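Local coordinates for protein TRNA threonylcarbamoyladenosine dehydratase (Escherichia coli, PDB 4D79) that catalyses the ATP-dependent dehydration of threonylcarbamoyladenosine at position 37 of tRNAs to its cyclic form, and can accept sulfur from the desulfurase CsdA, at residues G55-I60 and P98-T103; G156-P161 and S206-V211; T162-T167 and A246-V251. All coordinates share one frame; numbering follows the deposited sequence.

Interaction 1: G55-I60 and P98-T103; sequences GAITLI and PECRVT
Glu-99 reaches Gly-55 through one water, which donates to Glu-99 O at 2.6 Å and also to Gly-55 O; the Glu-99 carboxylate turns elsewhere, with OE1 bonded to Ser-6. At Cys-100, SG is anti to the backbone N (chi1 -180°) and meets the end of Ile-57, 3.9 Å from CD1. The regular pairing starts at Arg-101, whose N donates to Gly-55 O at 2.9 Å. Arg-101 O in turn accepts from Ile-57 N. The Arg-101 side chain bends at chi3 (65°), which brings one face of the guanidinium against Ala-56 CB, 3.6 Å above the plane and offset toward the rim, nearest NH2, an apolar contact and not a polar one. Bonding of Arg-101 to the residues flanking Ala-56 is the parallel register, and the segment axes agree, 4.7 Å apart and inclined by only 14°. Because helix 85-96 lies between the two strands in sequence, this is a beta-alpha-beta crossover in the Rossmann-like sheet of the ThiF family. Val-102 faces that helix, touching Ala-90 and Ile-93, on the side of the sheet that also carries Ile-57; its CA makes a CA-H...O contact with Ile-57 O. Thr-103 N donates to the same oxygen at 2.9 Å. Thr-103 O receives Leu-59 N, also at 2.9 Å. On the Ala-56 face, Thr-103 and Thr-58 stand side by side and point the same way, with Thr-58 OG1 3.6 Å from Thr-103 CB; the two hydroxyls are too far apart to bond, and Thr-58 OG1 pairs with His-32 NE2 instead.

Interaction 2: G156-P161 and S206-V211; sequences GGQIDP and STEALV. With K (potassium ion), chain I.
The Glu-208 and Gln-158 side chains pass antiparallel to each other, with the carboxylate and amide planes 46° apart. Glu-208 OE2 uses its syn lone pair, on the side of OE1, to accept Ile-159 N at 2.8 Å. From above the plane, 39° out of it, Asp-160 N reaches OE1, also at 2.8 Å. Ile-159 N adds a weak bond to OE1, and a water linking Ser-206 OG and Asp-160 O donates to OE1 as well. The extended Glu-208 chain, CG anti to the backbone N (chi1 179°), carries the group across to these two successive amides.

The Gln-158 amide is held at both ends. OE1 binds potassium at 2.4 Å, while NE2 bonds to Gly-154 O and only weakly to Gly-156 O. Ser-206 O at 2.4 Å, Glu-208 O at 2.6 Å, Gln-174 O and a water complete the observed ion site. An ST turn shapes this loop: Ser-206 OG accepts from Glu-208 N at 3.1 Å. Farther along, Val-211 N donates to Gly-157 O at 2.8 Å; Gly-157 has positive phi, and a beta carbon there would lie only 3.1 Å from Val-211 O.

The potassium ligands are thus neutral oxygens, from an amide, backbone carbonyls and water, while the Glu-208 carboxylate is spent on the facing loop. With backbone N-H groups and a water donating to it, that carboxylate is likely to be stabilised as the anion even though the Asp-160 carboxylate is close by.

Interaction 3: T162-T167 and A246-V251; sequences TQIQVT and ATFGFV. With NA (sodium ion), chain J.
Ile-164, on the outermost strand of the sheet within this chain, packs on Thr-247, Phe-248 and Val-251 of helix 242-266, a strand-on-helix layer beside a sodium site at the subunit interface. The segment axes approach to 8.8 Å and cross at -40°. With CG1 anti to the carbonyl carbon (chi1 -58°) and CG2 anti to the backbone N, the isoleucine spreads its branches over the helix, both reaching Phe-248. Ile-164 CD1 touches Thr-247 CG2 at 3.5 Å and, at the same distance, Phe-248 CD1; CG1 also comes against the CD1-CE1 side of the ring. Ile-164 CG2 sits over a face of the ring and meets Val-251 CG2 at 3.9 Å, one helical turn beyond Thr-247. In the conformer described, one of two, Val-166 CG2 packs against Val-251 CG1 at 3.6 Å. With an alanine in place of Ile-164, a gap is likely to open between strand and helix, leaving Thr-247 CG2, a face of the Phe-248 ring and Val-251 CG2 without their neighbour.

Thr-247 OG1 bonds to Met-243 O within its own helix. Thr-162 O binds sodium at 2.3 Å; Thr-162 O of the second subunit is also a ligand. The chemistry therefore divides: the strand's side chains meet the helix through apolar atoms alone, while Thr-162 O, just before the strand, binds the ion directly and Ile-164 O reaches it through two waters.

In the fold
From the N terminus, interaction 1 comes first and is complete before the others begin: strand 101-105 returns beside strand 56-60 after helix 85-96, at one edge of the sheet. Segments 156-161 and 162-167 then follow one another directly. Interaction 2 closes when 206-211, after strand 202-206, returns to the first; interaction 3 closes later, when helix 242-266 meets the second. Their segments alternate, so these two contacts cross, and they touch where Thr-207 OG1 lies 2.8 Å from Gln-163 OE1, a probable hydrogen bond. Both touch the second subunit; their centres lie about 31 and 23 Å from that of interaction 1, across the chain's centre.

Interaction 1: G55-I60 and P98-T103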
# COMPACT_ATOMS: atom_id res chain seq x y z
N GLY B 55 4.91 8.40 17.06
CA GLY B 55 5.89 9.38 17.53
C GLY B 55 7.31 8.88 17.64
O GLY B 55 8.24 9.69 17.61
N ALA B 56 7.49 7.57 17.72
CA ALA B 56 8.82 6.98 17.79
C ALA B 56 8.77 5.66 17.04
O ALA B 56 7.84 4.87 17.20
CB ALA B 56 9.29 6.73 19.23
N ILE B 57 9.76 5.45 16.20
CA ILE B 57 9.82 4.26 15.37
C ILE B 57 11.24 3.73 15.45
O ILE B 57 12.20 4.48 15.27
CB ILE B 57 9.43 4.57 13.90
CG1 ILE B 57 7.97 5.04 13.84
CG2 ILE B 57 9.62 3.34 13.02
CD1 ILE B 57 7.58 5.65 12.47
N THR B 58 11.37 2.43 15.70
CA THR B 58 12.65 1.74 15.57
C THR B 58 12.62 0.82 14.35
O THR B 58 11.63 0.12 14.09
CB THR B 58 12.97 0.94 16.84
OG1 THR B 58 13.12 1.84 17.95
CG2 THR B 58 14.26 0.09 16.66
N LEU B 59 13.70 0.85 13.57
CA LEU B 59 13.85 0.05 12.37
C LEU B 59 15.03 -0.88 12.57
O LEU B 59 16.15 -0.42 12.82
CB LEU B 59 14.11 0.93 11.14
CG LEU B 59 13.12 2.05 10.89
CD1 LEU B 59 13.48 2.88 9.65
CD2 LEU B 59 11.72 1.50 10.78
N ILE B 60 14.80 -2.18 12.42
CA ILE B 60 15.86 -3.18 12.61
C ILE B 60 16.06 -3.94 11.30
O ILE B 60 15.19 -4.71 10.88
CB ILE B 60 15.57 -4.15 13.76
CG1 ILE B 60 15.18 -3.36 15.01
CG2 ILE B 60 16.82 -5.03 14.01
CD1 ILE B 60 15.11 -4.19 16.29
N PRO B 98 9.49 15.42 10.76
CA PRO B 98 10.77 15.79 11.39
C PRO B 98 10.76 15.70 12.92
O PRO B 98 11.83 15.77 13.53
CB PRO B 98 10.97 17.24 10.93
CG PRO B 98 10.14 17.39 9.73
CD PRO B 98 8.95 16.50 9.91
N GLU B 99 9.60 15.56 13.54
CA GLU B 99 9.49 15.43 14.98
C GLU B 99 9.36 13.97 15.43
O GLU B 99 9.30 13.71 16.64
CB GLU B 99 8.29 16.24 15.47
CG GLU B 99 8.51 17.74 15.26
CD GLU B 99 7.39 18.59 15.80
OE1 GLU B 99 6.31 18.57 15.20
OE2 GLU B 99 7.59 19.29 16.82
N CYS B 100 9.35 13.03 14.50
CA CYS B 100 9.34 11.61 14.86
C CYS B 100 10.72 11.20 15.38
O CYS B 100 11.75 11.56 14.80
CB CYS B 100 8.95 10.76 13.66
SG CYS B 100 8.89 8.96 14.00
N ARG B 101 10.76 10.46 16.47
CA ARG B 101 12.03 9.96 17.01
C ARG B 101 12.33 8.60 16.38
O ARG B 101 11.69 7.60 16.69
CB ARG B 101 12.00 9.88 18.53
CG ARG B 101 13.21 9.24 19.17
CD ARG B 101 13.24 9.50 20.70
NE ARG B 101 12.12 8.85 21.39
CZ ARG B 101 12.08 7.56 21.73
NH1 ARG B 101 13.09 6.76 21.45
NH2 ARG B 101 11.01 7.08 22.36
N VAL B 102 13.31 8.56 15.48
CA VAL B 102 13.61 7.37 14.70
C VAL B 102 14.91 6.76 15.19
O VAL B 102 15.94 7.43 15.25
CB VAL B 102 13.72 7.69 13.21
CG1 VAL B 102 13.89 6.39 12.45
CG2 VAL B 102 12.51 8.44 12.74
N THR B 103 14.88 5.47 15.46
CA THR B 103 16.07 4.74 15.90
C THR B 103 16.37 3.67 14.86
O THR B 103 15.45 2.96 14.41
CB THR B 103 15.86 4.11 17.27
OG1 THR B 103 15.50 5.13 18.21
CG2 THR B 103 17.14 3.32 17.75
O HOH W 1 8.61 12.30 18.76

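Interaction 2: G156-P161 and S206-V211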
# COMPACT_ATOMS: atom_id res chain seq x y z
N GLY B 156 5.20 -12.99 -0.99
CA GLY B 156 5.58 -13.33 -2.35
C GLY B 156 4.62 -14.34 -2.95
O GLY B 156 3.86 -15.01 -2.26
N GLY B 157 4.67 -14.44 -4.28
CA GLY B 157 3.82 -15.39 -4.98
C GLY B 157 2.35 -15.11 -4.90
O GLY B 157 1.55 -16.03 -4.98
N GLN B 158 1.97 -13.84 -4.70
CA GLN B 158 0.57 -13.47 -4.55
C GLN B 158 0.31 -12.21 -5.35
O GLN B 158 1.16 -11.31 -5.40
CB GLN B 158 0.23 -13.32 -3.06
CG GLN B 158 0.17 -14.72 -2.45
CD GLN B 158 0.19 -14.73 -1.03
OE1 GLN B 158 -0.74 -15.24 -0.42
NE2 GLN B 158 1.24 -14.17 -0.43
N ILE B 159 -0.86 -12.14 -5.99
CA ILE B 159 -1.21 -11.00 -6.84
C ILE B 159 -2.45 -10.25 -6.39
O ILE B 159 -2.69 -9.15 -6.91
CB ILE B 159 -1.40 -11.43 -8.32
CG1 ILE B 159 -2.66 -12.27 -8.50
CG2 ILE B 159 -0.18 -12.18 -8.80
CD1 ILE B 159 -3.05 -12.48 -10.00
N ASP B 160 -3.24 -10.78 -5.46
CA ASP B 160 -4.54 -10.19 -5.12
C ASP B 160 -4.56 -9.54 -3.73
O ASP B 160 -4.75 -10.24 -2.72
CB ASP B 160 -5.61 -11.27 -5.22
CG ASP B 160 -7.01 -10.74 -5.01
OD1 ASP B 160 -7.20 -9.53 -4.75
OD2 ASP B 160 -7.93 -11.57 -5.10
N PRO B 161 -4.46 -8.20 -3.63
CA PRO B 161 -4.47 -7.56 -2.30
C PRO B 161 -5.78 -7.70 -1.55
O PRO B 161 -5.78 -7.54 -0.32
CB PRO B 161 -4.17 -6.07 -2.60
CG PRO B 161 -3.69 -6.05 -4.03
CD PRO B 161 -4.28 -7.22 -4.72
N SER B 206 -2.67 -14.26 3.29
CA SER B 206 -3.68 -14.17 2.24
C SER B 206 -4.26 -15.54 1.92
O SER B 206 -3.55 -16.54 1.91
CB SER B 206 -3.08 -13.52 1.02
OG SER B 206 -3.99 -13.62 -0.05
N THR B 207 -5.57 -15.58 1.67
CA THR B 207 -6.23 -16.82 1.27
C THR B 207 -5.92 -17.20 -0.17
O THR B 207 -6.30 -18.29 -0.58
CB THR B 207 -7.74 -16.73 1.40
OG1 THR B 207 -8.23 -15.55 0.76
CG2 THR B 207 -8.14 -16.70 2.89
N GLU B 208 -5.26 -16.32 -0.92
CA GLU B 208 -4.94 -16.60 -2.31
C GLU B 208 -3.95 -17.76 -2.43
O GLU B 208 -2.98 -17.85 -1.67
CB GLU B 208 -4.35 -15.33 -2.94
CG GLU B 208 -3.94 -15.47 -4.40
CD GLU B 208 -3.16 -14.26 -4.90
OE1 GLU B 208 -3.07 -13.24 -4.18
OE2 GLU B 208 -2.56 -14.38 -5.99
N ALA B 209 -4.18 -18.64 -3.40
CA ALA B 209 -3.25 -19.73 -3.66
C ALA B 209 -1.95 -19.18 -4.23
O ALA B 209 -1.96 -18.25 -5.03
CB ALA B 209 -3.87 -20.73 -4.63
N LEU B 210 -0.83 -19.79 -3.86
CA LEU B 210 0.47 -19.30 -4.29
C LEU B 210 0.66 -19.46 -5.79
O LEU B 210 0.26 -20.47 -6.39
CB LEU B 210 1.60 -20.03 -3.57
CG LEU B 210 2.35 -19.30 -2.48
CD1 LEU B 210 1.37 -18.73 -1.48
CD2 LEU B 210 3.30 -20.28 -1.83
N VAL B 211 1.31 -18.45 -6.36
CA VAL B 211 1.70 -18.38 -7.76
C VAL B 211 3.19 -18.67 -7.79
O VAL B 211 4.00 -17.87 -7.30
CB VAL B 211 1.40 -16.99 -8.35
CG1 VAL B 211 1.81 -16.95 -9.82
CG2 VAL B 211 -0.07 -16.65 -8.18
K K I . -1.67 -17.25 0.54
O HOH W 2 -2.95 -12.15 -1.90
O HOH W 3 -0.16 -15.77 2.66

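Interaction 3: T162-T167 and A246-V251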
# COMPACT_ATOMS: atom_id res chain seq x y z
N THR B 162 -6.90 -8.03 -2.21
CA THR B 162 -8.16 -8.08 -1.48
C THR B 162 -8.34 -9.36 -0.68
O THR B 162 -9.34 -9.48 0.04
CB THR B 162 -9.37 -7.95 -2.43
OG1 THR B 162 -9.44 -9.12 -3.26
CG2 THR B 162 -9.24 -6.74 -3.28
N GLN B 163 -7.43 -10.32 -0.76
CA GLN B 163 -7.54 -11.55 0.02
C GLN B 163 -6.66 -11.55 1.27
O GLN B 163 -6.66 -12.53 2.01
CB GLN B 163 -7.20 -12.75 -0.86
CG GLN B 163 -8.27 -13.06 -1.90
CD GLN B 163 -8.06 -14.36 -2.61
OE1 GLN B 163 -8.08 -15.45 -2.01
NE2 GLN B 163 -7.85 -14.28 -3.92
N ILE B 164 -5.99 -10.43 1.57
CA ILE B 164 -5.15 -10.32 2.76
C ILE B 164 -6.03 -10.13 3.99
O ILE B 164 -6.99 -9.38 3.97
CB ILE B 164 -4.16 -9.15 2.58
CG1 ILE B 164 -3.31 -9.38 1.34
CG2 ILE B 164 -3.33 -8.89 3.84
CD1 ILE B 164 -2.49 -8.18 0.88
N GLN B 165 -5.69 -10.82 5.07
CA GLN B 165 -6.46 -10.75 6.30
C GLN B 165 -5.54 -11.12 7.46
O GLN B 165 -4.37 -11.46 7.27
CB GLN B 165 -7.71 -11.62 6.22
CG GLN B 165 -7.49 -12.95 5.62
CD GLN B 165 -8.78 -13.66 5.27
OE1 GLN B 165 -9.51 -14.10 6.15
NE2 GLN B 165 -9.10 -13.72 3.98
N VAL B 166 -6.09 -11.05 8.66
CA VAL B 166 -5.35 -11.31 9.90
C VAL B 166 -6.02 -12.47 10.62
O VAL B 166 -7.24 -12.45 10.84
CB VAL B 166 -5.32 -10.06 10.82
CG1 VAL B 166 -4.39 -10.32 12.01
CG2 VAL B 166 -4.87 -8.84 10.06
N THR B 167 -5.22 -13.45 11.04
CA THR B 167 -5.74 -14.56 11.81
C THR B 167 -4.62 -15.08 12.73
O THR B 167 -3.47 -14.63 12.70
CB THR B 167 -6.29 -15.66 10.87
OG1 THR B 167 -7.14 -16.55 11.59
CG2 THR B 167 -5.18 -16.45 10.24
N ALA B 246 3.09 -4.38 0.01
CA ALA B 246 2.77 -3.17 0.77
C ALA B 246 1.47 -3.34 1.53
O ALA B 246 1.33 -2.84 2.66
CB ALA B 246 2.67 -1.95 -0.15
N THR B 247 0.48 -4.00 0.91
CA THR B 247 -0.77 -4.16 1.62
C THR B 247 -0.61 -5.07 2.84
O THR B 247 -1.32 -4.86 3.83
CB THR B 247 -1.86 -4.64 0.67
OG1 THR B 247 -2.03 -3.66 -0.35
CG2 THR B 247 -3.20 -4.77 1.37
N PHE B 248 0.27 -6.09 2.78
CA PHE B 248 0.61 -6.84 3.98
C PHE B 248 1.06 -5.89 5.10
O PHE B 248 0.58 -5.95 6.22
CB PHE B 248 1.70 -7.86 3.67
CG PHE B 248 1.21 -9.23 3.30
CD1 PHE B 248 0.59 -9.48 2.07
CD2 PHE B 248 1.45 -10.32 4.13
CE1 PHE B 248 0.17 -10.77 1.70
CE2 PHE B 248 1.05 -11.62 3.75
CZ PHE B 248 0.39 -11.83 2.53
N GLY B 249 1.97 -4.97 4.78
CA GLY B 249 2.46 -4.04 5.77
C GLY B 249 1.39 -3.09 6.26
O GLY B 249 1.35 -2.76 7.45
N PHE B 250 0.51 -2.63 5.34
CA PHE B 250 -0.55 -1.71 5.73
C PHE B 250 -1.59 -2.41 6.60
O PHE B 250 -2.08 -1.82 7.59
CB PHE B 250 -1.24 -1.08 4.51
CG PHE B 250 -0.37 -0.18 3.72
CD1 PHE B 250 0.79 0.35 4.25
CD2 PHE B 250 -0.72 0.17 2.42
CE1 PHE B 250 1.58 1.18 3.52
CE2 PHE B 250 0.08 1.02 1.68
CZ PHE B 250 1.20 1.53 2.21
N VAL B 251 -1.92 -3.66 6.28
CA VAL B 251 -2.87 -4.40 7.12
C VAL B 251 -2.26 -4.66 8.50
O VAL B 251 -2.94 -4.56 9.53
CB VAL B 251 -3.30 -5.69 6.43
CG1 VAL B 251 -3.99 -6.63 7.41
CG2 VAL B 251 -4.19 -5.39 5.24
NA NA J . -10.05 -7.95 1.63
O HOH W 4 -7.62 -7.55 2.13
O HOH W 5 -9.66 -9.67 3.20
O HOH W 6 -9.31 -5.70 0.66
O HOH W 7 -12.14 -7.45 0.34